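Local coordinates for uncharacterized protein (Bacteroides eggerthii DSM 20697, PDB 4ECO) that is of unknown function but, as a leucine-rich repeat protein, probably takes part in binding other proteins, at residues A[113-116]-A[122-125]; A[140-145]-A[251-256]; A[542-547]-A[591-596]. All coordinates share one frame; numbering follows the deposited sequence. Where two conformers were deposited one is given.

Interaction 1. Residues A[113-116]-A[122-125]; sequences GSHG and RLFG
Leu123 carries this contact, pushing its CD1 methyl among Ser114, His115 and Gly116 of the loop that follows strand 109-111. The segment reaches it from Arg122, whose CA lies 5.7 Å from Gly116 CA, the closest pair of CA atoms between the segments; its side chain takes no part and touches Gln49 and Glu89. Leu123 turns its side chain toward 113-116. CG stands anti to the carbonyl carbon (chi1 -51°), and from there CD1 rises over one face of the His115 imidazole, 3.5 Å from the ring centroid and 19° off the ring normal, a CH-pi contact. The same methyl lies 3.4 Å from Ser114 OG, while Leu123 CG rests 3.8 Å from Gly116 CA, a close approach to backbone that suits a residue without a side chain. A forked leucine fits here because one branch serves the imidazole face and the other reaches Gly116 and the neighbouring His144. Phe124 follows, its ring directed to Val109, Ala111 and an edge-to-face meeting with Tyr212. Glu89 ties the segments together: its carboxylate accepts from the backbone N of Leu123 and Phe124 and bonds Ser114 OG, while Ser114 N bonds Glu117, a ligand of the bound sodium ion. The touching residues are buried in the loop that follows a strand of the leucine-rich repeat solenoid, near the sodium site.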
ATOM      1  N   GLY A 113       5.113 -18.026 -13.395  1.00 39.16           N
ATOM      2  CA  GLY A 113       5.632 -17.531 -12.134  1.00 38.21           C
ATOM      3  C   GLY A 113       4.775 -16.364 -11.742  1.00 41.18           C
ATOM      4  O   GLY A 113       3.957 -15.937 -12.551  1.00 42.36           O
ATOM      5  N   SER A 114       4.917 -15.861 -10.511  1.00 36.42           N
ATOM      6  CA  SER A 114       4.117 -14.735 -10.030  1.00 35.94           C
ATOM      7  C   SER A 114       4.725 -14.110  -8.810  1.00 43.54           C
ATOM      8  O   SER A 114       5.655 -14.681  -8.223  1.00 44.24           O
ATOM      9  CB  SER A 114       2.702 -15.180  -9.684  1.00 38.25           C
ATOM     10  OG  SER A 114       2.691 -15.821  -8.419  1.00 45.96           O
ATOM     11  N   HIS A 115       4.133 -12.963  -8.370  1.00 40.42           N
ATOM     12  CA  HIS A 115       4.543 -12.268  -7.150  1.00 39.00           C
ATOM     13  C   HIS A 115       4.173 -13.129  -5.939  1.00 44.52           C
ATOM     14  O   HIS A 115       4.826 -13.003  -4.905  1.00 44.70           O
ATOM     15  CB  HIS A 115       3.968 -10.850  -7.060  1.00 38.39           C
ATOM     16  CG  HIS A 115       2.484 -10.765  -6.931  1.00 41.66           C
ATOM     17  ND1 HIS A 115       1.684 -10.521  -8.024  1.00 43.86           N
ATOM     18  CD2 HIS A 115       1.704 -10.833  -5.825  1.00 42.91           C
ATOM     19  CE1 HIS A 115       0.446 -10.464  -7.557  1.00 43.13           C
ATOM     20  NE2 HIS A 115       0.408 -10.662  -6.237  1.00 42.59           N
ATOM     21  N   GLY A 116       3.204 -14.045  -6.114  1.00 40.75           N
ATOM     22  CA  GLY A 116       2.757 -14.980  -5.090  1.00 39.78           C
ATOM     23  C   GLY A 116       3.875 -15.872  -4.579  1.00 46.13           C
ATOM     24  O   GLY A 116       3.949 -16.164  -3.385  1.00 48.25           O
ATOM     25  N   ARG A 122      -0.276 -19.311  -3.891  1.00 51.67           N
ATOM     26  CA  ARG A 122      -0.603 -19.642  -5.279  1.00 51.07           C
ATOM     27  C   ARG A 122      -1.651 -18.645  -5.733  1.00 51.76           C
ATOM     28  O   ARG A 122      -2.719 -18.569  -5.110  1.00 51.76           O
ATOM     29  CB  ARG A 122      -1.078 -21.090  -5.420  1.00 53.91           C
ATOM     30  CG  ARG A 122      -0.337 -21.863  -6.507  1.00 72.81           C
ATOM     31  CD  ARG A 122      -0.897 -23.259  -6.770  1.00 89.56           C
ATOM     32  NE  ARG A 122      -1.288 -23.982  -5.553  1.00 99.31           N
ATOM     33  CZ  ARG A 122      -0.452 -24.610  -4.725  1.00114.87           C
ATOM     34  NH1 ARG A 122       0.858 -24.581  -4.942  1.00 98.75           N
ATOM     35  NH2 ARG A 122      -0.917 -25.233  -3.654  1.00108.42           N
ATOM     36  N   LEU A 123      -1.337 -17.810  -6.736  1.00 44.40           N
ATOM     37  CA  LEU A 123      -2.328 -16.819  -7.164  1.00 42.50           C
ATOM     38  C   LEU A 123      -3.323 -17.439  -8.134  1.00 44.33           C
ATOM     39  O   LEU A 123      -4.464 -16.992  -8.214  1.00 44.14           O
ATOM     40  CB  LEU A 123      -1.672 -15.587  -7.794  1.00 41.94           C
ATOM     41  CG  LEU A 123      -0.559 -14.917  -7.013  1.00 44.31           C
ATOM     42  CD1 LEU A 123      -0.008 -13.769  -7.793  1.00 44.26           C
ATOM     43  CD2 LEU A 123      -1.033 -14.450  -5.677  1.00 44.22           C
ATOM     44  N   PHE A 124      -2.889 -18.487  -8.841  1.00 40.13           N
ATOM     45  CA  PHE A 124      -3.701 -19.234  -9.798  1.00 40.44           C
ATOM     46  C   PHE A 124      -4.153 -20.536  -9.176  1.00 48.38           C
ATOM     47  O   PHE A 124      -3.334 -21.303  -8.651  1.00 50.22           O
ATOM     48  CB  PHE A 124      -2.918 -19.498 -11.092  1.00 41.15           C
ATOM     49  CG  PHE A 124      -2.683 -18.302 -11.979  1.00 41.23           C
ATOM     50  CD1 PHE A 124      -1.986 -17.199 -11.515  1.00 42.28           C
ATOM     51  CD2 PHE A 124      -3.064 -18.323 -13.306  1.00 44.97           C
ATOM     52  CE1 PHE A 124      -1.759 -16.105 -12.338  1.00 43.44           C
ATOM     53  CE2 PHE A 124      -2.803 -17.236 -14.142  1.00 47.74           C
ATOM     54  CZ  PHE A 124      -2.157 -16.135 -13.650  1.00 44.06           C
ATOM     55  N   GLY A 125      -5.451 -20.768  -9.244  1.00 45.32           N
ATOM     56  CA  GLY A 125      -6.099 -21.944  -8.685  1.00 46.24           C
ATOM     57  C   GLY A 125      -7.592 -21.738  -8.559  1.00 52.17           C
ATOM     58  O   GLY A 125      -8.093 -20.655  -8.869  1.00 52.75           O
TER

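Interaction 2. Residues A[140-145]-A[251-256]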
ATOM      1  N   LYS A 140     -10.936  -9.384  -6.674  1.00 43.44           N
ATOM      2  CA  LYS A 140     -10.218  -9.803  -5.469  1.00 41.74           C
ATOM      3  C   LYS A 140      -8.768 -10.077  -5.813  1.00 44.01           C
ATOM      4  O   LYS A 140      -7.866  -9.514  -5.192  1.00 45.41           O
ATOM      5  CB  LYS A 140     -10.888 -11.054  -4.862  1.00 44.00           C
ATOM      6  CG  LYS A 140     -10.377 -11.482  -3.482  1.00 54.00           C
ATOM      7  CD  LYS A 140     -11.183 -12.666  -2.958  1.00 63.42           C
ATOM      8  CE  LYS A 140     -10.684 -13.205  -1.638  1.00 80.73           C
ATOM      9  NZ  LYS A 140      -9.611 -14.212  -1.805  1.00 86.64           N
HETATM   10  N   MSE A 141      -8.571 -10.901  -6.845  1.00 37.94           N
HETATM   11  CA  MSE A 141      -7.287 -11.355  -7.352  1.00 35.37           C
HETATM   12  C   MSE A 141      -6.491 -10.200  -7.914  1.00 40.84           C
HETATM   13  O   MSE A 141      -5.311 -10.100  -7.587  1.00 41.44           O
HETATM   14  CB  MSE A 141      -7.470 -12.492  -8.381  1.00 36.79           C
HETATM   15  CG  MSE A 141      -7.809 -13.830  -7.684  1.00 42.75           C
HETATM   16 SE   MSE A 141      -6.945 -14.090  -5.832  0.75 48.67          SE
HETATM   17  CE  MSE A 141      -8.475 -14.253  -4.978  1.00 46.96           C
ATOM     18  N   ARG A 142      -7.133  -9.285  -8.669  1.00 37.68           N
ATOM     19  CA  ARG A 142      -6.498  -8.079  -9.205  1.00 37.15           C
ATOM     20  C   ARG A 142      -5.894  -7.231  -8.072  1.00 40.64           C
ATOM     21  O   ARG A 142      -4.800  -6.692  -8.223  1.00 40.52           O
ATOM     22  CB  ARG A 142      -7.522  -7.240  -9.998  1.00 36.79           C
ATOM     23  CG  ARG A 142      -7.764  -7.704 -11.419  1.00 37.36           C
ATOM     24  CD  ARG A 142      -8.529  -6.676 -12.214  1.00 34.40           C
ATOM     25  NE  ARG A 142      -8.298  -6.837 -13.651  1.00 34.21           N
ATOM     26  CZ  ARG A 142      -8.937  -6.167 -14.603  1.00 48.13           C
ATOM     27  NH1 ARG A 142      -9.873  -5.282 -14.288  1.00 51.25           N
ATOM     28  NH2 ARG A 142      -8.662  -6.395 -15.877  1.00 35.18           N
HETATM   29  N   MSE A 143      -6.599  -7.160  -6.928  1.00 37.56           N
HETATM   30  CA  MSE A 143      -6.224  -6.401  -5.725  1.00 36.95           C
HETATM   31  C   MSE A 143      -5.216  -7.124  -4.844  1.00 41.65           C
HETATM   32  O   MSE A 143      -4.827  -6.565  -3.812  1.00 43.05           O
HETATM   33  CB  MSE A 143      -7.478  -6.117  -4.870  1.00 39.23           C
HETATM   34  CG  MSE A 143      -8.538  -5.265  -5.567  1.00 46.41           C
HETATM   35 SE   MSE A 143      -7.837  -3.635  -6.321  0.75 52.85          SE
HETATM   36  CE  MSE A 143      -7.256  -2.756  -4.662  1.00 50.10           C
ATOM     37  N   HIS A 144      -4.799  -8.352  -5.217  1.00 37.39           N
ATOM     38  CA  HIS A 144      -3.872  -9.150  -4.403  1.00 35.96           C
ATOM     39  C   HIS A 144      -2.525  -8.451  -4.212  1.00 40.07           C
ATOM     40  O   HIS A 144      -2.020  -8.490  -3.090  1.00 40.01           O
ATOM     41  CB  HIS A 144      -3.639 -10.566  -4.966  1.00 35.92           C
ATOM     42  CG  HIS A 144      -2.813 -11.424  -4.064  1.00 38.54           C
ATOM     43  ND1 HIS A 144      -1.435 -11.266  -3.974  1.00 39.75           N
ATOM     44  CD2 HIS A 144      -3.201 -12.411  -3.222  1.00 40.13           C
ATOM     45  CE1 HIS A 144      -1.039 -12.137  -3.060  1.00 39.26           C
ATOM     46  NE2 HIS A 144      -2.064 -12.859  -2.591  1.00 39.71           N
ATOM     47  N   TYR A 145      -1.923  -7.849  -5.280  1.00 35.11           N
ATOM     48  CA  TYR A 145      -0.626  -7.205  -5.109  1.00 35.06           C
ATOM     49  C   TYR A 145      -0.779  -6.011  -4.189  1.00 42.75           C
ATOM     50  O   TYR A 145       0.054  -5.803  -3.293  1.00 41.89           O
ATOM     51  CB  TYR A 145       0.010  -6.785  -6.448  1.00 36.13           C
ATOM     52  CG  TYR A 145       1.430  -6.251  -6.313  1.00 36.40           C
ATOM     53  CD1 TYR A 145       1.674  -4.902  -6.079  1.00 38.53           C
ATOM     54  CD2 TYR A 145       2.528  -7.093  -6.453  1.00 36.71           C
ATOM     55  CE1 TYR A 145       2.973  -4.405  -5.980  1.00 39.66           C
ATOM     56  CE2 TYR A 145       3.833  -6.607  -6.352  1.00 37.18           C
ATOM     57  CZ  TYR A 145       4.049  -5.267  -6.109  1.00 40.87           C
ATOM     58  OH  TYR A 145       5.329  -4.802  -6.019  1.00 38.70           O
ATOM     59  N   LEU A 251      -7.067 -10.817 -23.315  1.00 45.13           N
ATOM     60  CA  LEU A 251      -5.929 -10.708 -22.408  1.00 42.73           C
ATOM     61  C   LEU A 251      -5.928  -9.333 -21.748  1.00 45.94           C
ATOM     62  O   LEU A 251      -5.490  -8.363 -22.350  1.00 46.80           O
ATOM     63  CB  LEU A 251      -4.605 -11.005 -23.154  1.00 42.30           C
ATOM     64  CG  LEU A 251      -3.340 -11.104 -22.288  1.00 45.07           C
ATOM     65  CD1 LEU A 251      -3.485 -12.107 -21.159  1.00 43.41           C
ATOM     66  CD2 LEU A 251      -2.152 -11.462 -23.124  1.00 48.41           C
ATOM     67  N   THR A 252      -6.434  -9.268 -20.502  1.00 41.68           N
ATOM     68  CA  THR A 252      -6.622  -8.054 -19.693  1.00 40.82           C
ATOM     69  C   THR A 252      -5.637  -7.935 -18.534  1.00 44.33           C
ATOM     70  O   THR A 252      -5.384  -6.828 -18.065  1.00 43.00           O
ATOM     71  CB  THR A 252      -8.060  -8.009 -19.104  1.00 44.61           C
ATOM     72  OG1 THR A 252      -8.289  -9.091 -18.185  1.00 42.21           O
ATOM     73  CG2 THR A 252      -9.130  -7.996 -20.174  1.00 36.94           C
ATOM     74  N   ASP A 253      -5.121  -9.064 -18.033  1.00 42.27           N
ATOM     75  CA  ASP A 253      -4.204  -9.039 -16.888  1.00 40.69           C
ATOM     76  C   ASP A 253      -2.875  -9.672 -17.238  1.00 43.95           C
ATOM     77  O   ASP A 253      -2.820 -10.866 -17.500  1.00 43.56           O
ATOM     78  CB  ASP A 253      -4.824  -9.749 -15.680  1.00 41.31           C
ATOM     79  CG  ASP A 253      -6.056  -9.077 -15.118  1.00 45.64           C
ATOM     80  OD1 ASP A 253      -7.086  -9.039 -15.823  1.00 46.19           O
ATOM     81  OD2 ASP A 253      -6.010  -8.646 -13.954  1.00 50.98           O
ATOM     82  N   VAL A 254      -1.806  -8.855 -17.273  1.00 41.45           N
ATOM     83  CA  VAL A 254      -0.448  -9.309 -17.596  1.00 40.06           C
ATOM     84  C   VAL A 254       0.510  -8.885 -16.483  1.00 42.99           C
ATOM     85  O   VAL A 254       0.458  -7.746 -16.015  1.00 42.40           O
ATOM     86  CB  VAL A 254       0.033  -8.821 -18.984  1.00 43.36           C
ATOM     87  CG1 VAL A 254       1.475  -9.214 -19.226  1.00 42.71           C
ATOM     88  CG2 VAL A 254      -0.854  -9.365 -20.102  1.00 43.75           C
ATOM     89  N   GLU A 255       1.383  -9.818 -16.058  1.00 39.27           N
ATOM     90  CA  GLU A 255       2.402  -9.567 -15.039  1.00 36.77           C
ATOM     91  C   GLU A 255       3.768 -10.101 -15.499  1.00 41.99           C
ATOM     92  O   GLU A 255       3.875 -11.252 -15.941  1.00 42.91           O
ATOM     93  CB  GLU A 255       2.001 -10.183 -13.705  1.00 36.41           C
ATOM     94  CG  GLU A 255       3.126 -10.144 -12.684  1.00 45.56           C
ATOM     95  CD  GLU A 255       2.780 -10.566 -11.274  1.00 47.80           C
ATOM     96  OE1 GLU A 255       2.055  -9.815 -10.587  1.00 45.24           O
ATOM     97  OE2 GLU A 255       3.269 -11.628 -10.838  1.00 34.99           O
ATOM     98  N   VAL A 256       4.791  -9.228 -15.434  1.00 38.24           N
ATOM     99  CA  VAL A 256       6.215  -9.507 -15.699  1.00 38.07           C
ATOM    100  C   VAL A 256       6.943  -8.961 -14.471  1.00 42.22           C
ATOM    101  O   VAL A 256       7.330  -7.796 -14.433  1.00 41.55           O
ATOM    102  CB  VAL A 256       6.737  -8.940 -17.038  1.00 42.01           C
ATOM    103  CG1 VAL A 256       8.062  -9.594 -17.403  1.00 41.93           C
ATOM    104  CG2 VAL A 256       5.722  -9.129 -18.162  1.00 42.22           C
TER
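Arg142, on helix 135-142, forms a salt bridge with Asp253 at the start of strand 253-257, joining a helix from the connection between strands 109-111 and 210-214 to the parallel strands of the leucine-rich repeat solenoid. The arginine leaves its helix with CG anti to the carbonyl carbon (chi1 -82°) and runs extended from CG to NE, bringing the guanidinium to the aspartate side-on, with one nitrogen for each carboxylate oxygen. NE donates to Asp253 OD2 over 2.9 Å, nearly straight at 162°, meeting the oxygen on its syn side and keeping close to the guanidinium plane. NH2 serves Asp253 OD1 at 3.1 Å, but from above the carboxylate plane, the two flat groups being turned 34° against each other. A weak third bond runs from NE to OD1. The Thr252 hydroxyl approaches OD1 nearly along the C-O axis, so that this oxygen accepts from both Thr252 OG1 and Arg142 NH2. Arg142 NH2 is shared too, since it also bonds Gln276 OE1, just ahead of strand 277-279, and the backbone O of Arg142 bonds Tyr311 OH. Both charged residues are buried, so pairing them probably offsets the cost of removing each from water. An arginine suits this place because its flat, many-donor end can meet a carboxylate and an amide oxygen at once; threonine suits its own because its short hydroxyl reaches the carboxylate of the residue that follows it, with OG1 2.7 Å from Asp253 OD1.

Interaction 3. Residues A[542-547]-A[591-596]; sequences GIRNQR and VLDIKD
Along the strand-lined face of the leucine-rich repeat solenoid, Arg544, in the loop after strand 540-542, reaches across strand 570-572 to Asp593 on strand 591-593. The backbones stay well apart, with Arg544 CA 8.6 Å from Asp593 CA, and the long arginine bridges the interval. In the conformer described, one of two modelled for Arg544, CD lies 3.2 Å from Asp593 OD2, and the bend at chi3 (49°) swings the guanidinium edge round to the carboxylate. NH1 then donates to OD2 at 3.3 Å, a weak though almost straight bond (174°) that forms a salt bridge, with the two flat groups 27° apart. Gln572, on the intervening strand, touches both side chains. Asp593 OD1 accepts from Lys595 N at 3.2 Å, from above the carboxylate plane: an Asx turn just past the strand, which probably limits rotation of the carboxylate. On the other segment, Gln546 NE2 donates to Arg544 O at 2.9 Å, from above the carbonyl plane, tying the Gln546 side chain back to the loop backbone. Outside the pair, Asn576 bonds Ile543 O and Gln546 N, stitching this loop to the one after strand 570-572. A short aspartate that can close an Asx turn and a long, bendable arginine suit these places. Because it is long and belongs to one of two conformers, the ionic bond is somewhat doubtful; it probably contributes a modest attraction between a partly exposed arginine and a buried aspartate.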
ATOM      1  N   GLY A 542      -1.708  12.683  26.943  1.00 38.20           N
ATOM      2  CA  GLY A 542      -0.290  12.362  27.031  1.00 38.21           C
ATOM      3  C   GLY A 542       0.547  13.620  27.123  1.00 43.04           C
ATOM      4  O   GLY A 542       0.376  14.542  26.313  1.00 42.34           O
ATOM      5  N   ILE A 543       1.421  13.683  28.144  1.00 39.56           N
ATOM      6  CA  ILE A 543       2.282  14.836  28.372  1.00 40.69           C
ATOM      7  C   ILE A 543       3.612  14.321  28.976  1.00 45.14           C
ATOM      8  O   ILE A 543       4.252  14.994  29.780  1.00 46.97           O
ATOM      9  CB  ILE A 543       1.571  15.966  29.212  1.00 44.98           C
ATOM     10  CG1 ILE A 543       2.273  17.347  29.109  1.00 45.02           C
ATOM     11  CG2 ILE A 543       1.142  15.573  30.658  1.00 45.93           C
ATOM     12  CD1 ILE A 543       1.492  18.322  28.407  1.00 46.00           C
ATOM     13  N   ARG A 544       4.027  13.122  28.536  1.00 39.75           N
ATOM     14  CA  ARG A 544       5.280  12.489  28.937  0.50 38.88           C
ATOM     15  C   ARG A 544       6.508  13.270  28.438  1.00 43.83           C
ATOM     16  O   ARG A 544       6.412  14.011  27.453  1.00 43.04           O
ATOM     17  CB  ARG A 544       5.341  11.062  28.385  0.50 35.95           C
ATOM     18  CG  ARG A 544       4.735   9.972  29.265  0.50 41.33           C
ATOM     19  CD  ARG A 544       5.068   8.570  28.742  0.50 38.98           C
ATOM     20  NE  ARG A 544       6.502   8.427  28.464  0.50 40.87           N
ATOM     21  CZ  ARG A 544       7.409   7.995  29.331  0.50 41.90           C
ATOM     22  NH1 ARG A 544       7.043   7.600  30.543  0.50 33.70           N
ATOM     23  NH2 ARG A 544       8.683   7.939  28.990  0.50 27.14           N
ATOM     24  N   ASN A 545       7.665  13.060  29.117  1.00 42.84           N
ATOM     25  CA  ASN A 545       9.013  13.572  28.807  0.50 42.71           C
ATOM     26  C   ASN A 545       9.056  15.040  28.312  1.00 46.70           C
ATOM     27  O   ASN A 545       9.590  15.324  27.237  1.00 47.24           O
ATOM     28  CB  ASN A 545       9.701  12.681  27.757  0.50 37.97           C
ATOM     29  CG  ASN A 545       9.937  11.261  28.195  0.50 47.85           C
ATOM     30  OD1 ASN A 545       9.026  10.439  28.232  0.50 46.87           O
ATOM     31  ND2 ASN A 545      11.169  10.935  28.520  0.50 36.69           N
ATOM     32  N   GLN A 546       8.577  15.988  29.124  1.00 43.36           N
ATOM     33  CA  GLN A 546       8.663  17.410  28.753  1.00 44.22           C
ATOM     34  C   GLN A 546      10.083  17.927  29.045  1.00 50.24           C
ATOM     35  O   GLN A 546      10.563  17.821  30.173  1.00 51.97           O
ATOM     36  CB  GLN A 546       7.608  18.271  29.472  1.00 46.28           C
ATOM     37  CG  GLN A 546       6.170  17.870  29.191  1.00 48.57           C
ATOM     38  CD  GLN A 546       5.818  17.916  27.740  1.00 51.63           C
ATOM     39  OE1 GLN A 546       5.704  18.978  27.145  1.00 52.33           O
ATOM     40  NE2 GLN A 546       5.597  16.761  27.155  1.00 46.99           N
ATOM     41  N   ARG A 547      10.763  18.434  28.016  1.00 47.84           N
ATOM     42  CA  ARG A 547      12.150  18.913  28.113  1.00 49.52           C
ATOM     43  C   ARG A 547      12.383  20.228  27.361  1.00 58.28           C
ATOM     44  O   ARG A 547      11.720  20.473  26.347  1.00 58.23           O
ATOM     45  CB  ARG A 547      13.140  17.872  27.543  1.00 46.73           C
ATOM     46  CG  ARG A 547      13.163  16.495  28.199  1.00 50.12           C
ATOM     47  CD  ARG A 547      13.750  16.434  29.600  1.00 54.14           C
ATOM     48  NE  ARG A 547      13.636  15.069  30.101  1.00 53.36           N
ATOM     49  CZ  ARG A 547      12.537  14.571  30.653  1.00 62.77           C
ATOM     50  NH1 ARG A 547      11.477  15.344  30.850  1.00 60.66           N
ATOM     51  NH2 ARG A 547      12.501  13.305  31.047  1.00 39.88           N
ATOM     52  N   VAL A 591      -5.828   3.881  33.610  1.00 41.11           N
ATOM     53  CA  VAL A 591      -4.468   3.742  33.073  1.00 39.10           C
ATOM     54  C   VAL A 591      -3.721   5.023  33.435  1.00 42.69           C
ATOM     55  O   VAL A 591      -3.990   6.076  32.858  1.00 41.09           O
ATOM     56  CB  VAL A 591      -4.378   3.421  31.559  1.00 40.98           C
ATOM     57  CG1 VAL A 591      -2.921   3.326  31.117  1.00 40.24           C
ATOM     58  CG2 VAL A 591      -5.119   2.136  31.218  1.00 40.50           C
ATOM     59  N   LEU A 592      -2.831   4.948  34.432  1.00 39.69           N
ATOM     60  CA  LEU A 592      -2.084   6.118  34.880  1.00 38.47           C
ATOM     61  C   LEU A 592      -0.593   5.845  34.903  1.00 42.62           C
ATOM     62  O   LEU A 592      -0.119   4.944  35.603  1.00 43.25           O
ATOM     63  CB  LEU A 592      -2.577   6.551  36.273  1.00 38.91           C
ATOM     64  CG  LEU A 592      -1.881   7.721  36.975  1.00 42.16           C
ATOM     65  CD1 LEU A 592      -2.174   9.073  36.287  1.00 40.48           C
ATOM     66  CD2 LEU A 592      -2.345   7.790  38.401  1.00 44.09           C
ATOM     67  N   ASP A 593       0.137   6.630  34.113  1.00 39.90           N
ATOM     68  CA  ASP A 593       1.590   6.582  34.053  1.00 40.06           C
ATOM     69  C   ASP A 593       2.141   7.784  34.774  1.00 42.71           C
ATOM     70  O   ASP A 593       1.982   8.912  34.298  1.00 41.48           O
ATOM     71  CB  ASP A 593       2.114   6.517  32.601  1.00 41.37           C
ATOM     72  CG  ASP A 593       3.592   6.871  32.470  1.00 50.39           C
ATOM     73  OD1 ASP A 593       4.409   6.330  33.252  1.00 48.92           O
ATOM     74  OD2 ASP A 593       3.918   7.730  31.637  1.00 60.86           O
ATOM     75  N   ILE A 594       2.766   7.540  35.933  1.00 39.34           N
ATOM     76  CA  ILE A 594       3.415   8.579  36.730  1.00 39.97           C
ATOM     77  C   ILE A 594       4.890   8.221  36.915  1.00 47.27           C
ATOM     78  O   ILE A 594       5.584   8.883  37.689  1.00 50.38           O
ATOM     79  CB  ILE A 594       2.708   8.801  38.103  1.00 42.89           C
ATOM     80  CG1 ILE A 594       2.628   7.483  38.938  1.00 42.65           C
ATOM     81  CG2 ILE A 594       1.343   9.496  37.930  1.00 42.02           C
ATOM     82  CD1 ILE A 594       2.341   7.644  40.409  1.00 37.14           C
ATOM     83  N   LYS A 595       5.356   7.161  36.229  1.00 43.39           N
ATOM     84  CA  LYS A 595       6.701   6.601  36.375  1.00 43.76           C
ATOM     85  C   LYS A 595       7.754   7.638  36.039  1.00 52.56           C
ATOM     86  O   LYS A 595       7.548   8.452  35.149  1.00 52.53           O
ATOM     87  CB  LYS A 595       6.877   5.339  35.517  1.00 42.31           C
ATOM     88  CG  LYS A 595       8.037   4.464  35.955  1.00 37.12           C
ATOM     89  CD  LYS A 595       8.036   3.112  35.241  1.00 42.64           C
ATOM     90  CE  LYS A 595       9.249   2.254  35.546  1.00 53.19           C
ATOM     91  NZ  LYS A 595       9.285   1.806  36.965  1.00 70.26           N
ATOM     92  N   ASP A 596       8.861   7.633  36.808  1.00 52.30           N
ATOM     93  CA  ASP A 596       9.998   8.540  36.667  1.00 52.78           C
ATOM     94  C   ASP A 596       9.540   9.997  36.889  1.00 58.88           C
ATOM     95  O   ASP A 596       9.545  10.826  35.985  1.00 59.35           O
ATOM     96  CB  ASP A 596      10.715   8.347  35.311  1.00 53.28           C
ATOM     97  CG  ASP A 596      11.979   9.166  35.118  1.00 59.99           C
ATOM     98  OD1 ASP A 596      12.595   9.565  36.132  1.00 63.30           O
ATOM     99  OD2 ASP A 596      12.357   9.400  33.953  1.00 60.42           O
TER

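Interactions 1 and 2 are buried neighbours, their centres 10 Å apart, whereas interaction 3 lies 49 Å from the centre of either, in a distant part of the solenoid. The first two meet directly: His115 ND1 lies 2.7 Å from Glu255 OE1 and His115 NE2 3.0 Å from His144 ND1, both probable hydrogen bonds, so the loop of 113-125 shares partners with the helices and the strand of interaction 2. Interactions 2 and 3 both end on an aspartate of a repeat strand met by arginine, but the buried pair is gripped by two nitrogens, while the partly exposed one has a single weak arginine bond across the segments. Interaction 1 relies instead on a methyl over an imidazole.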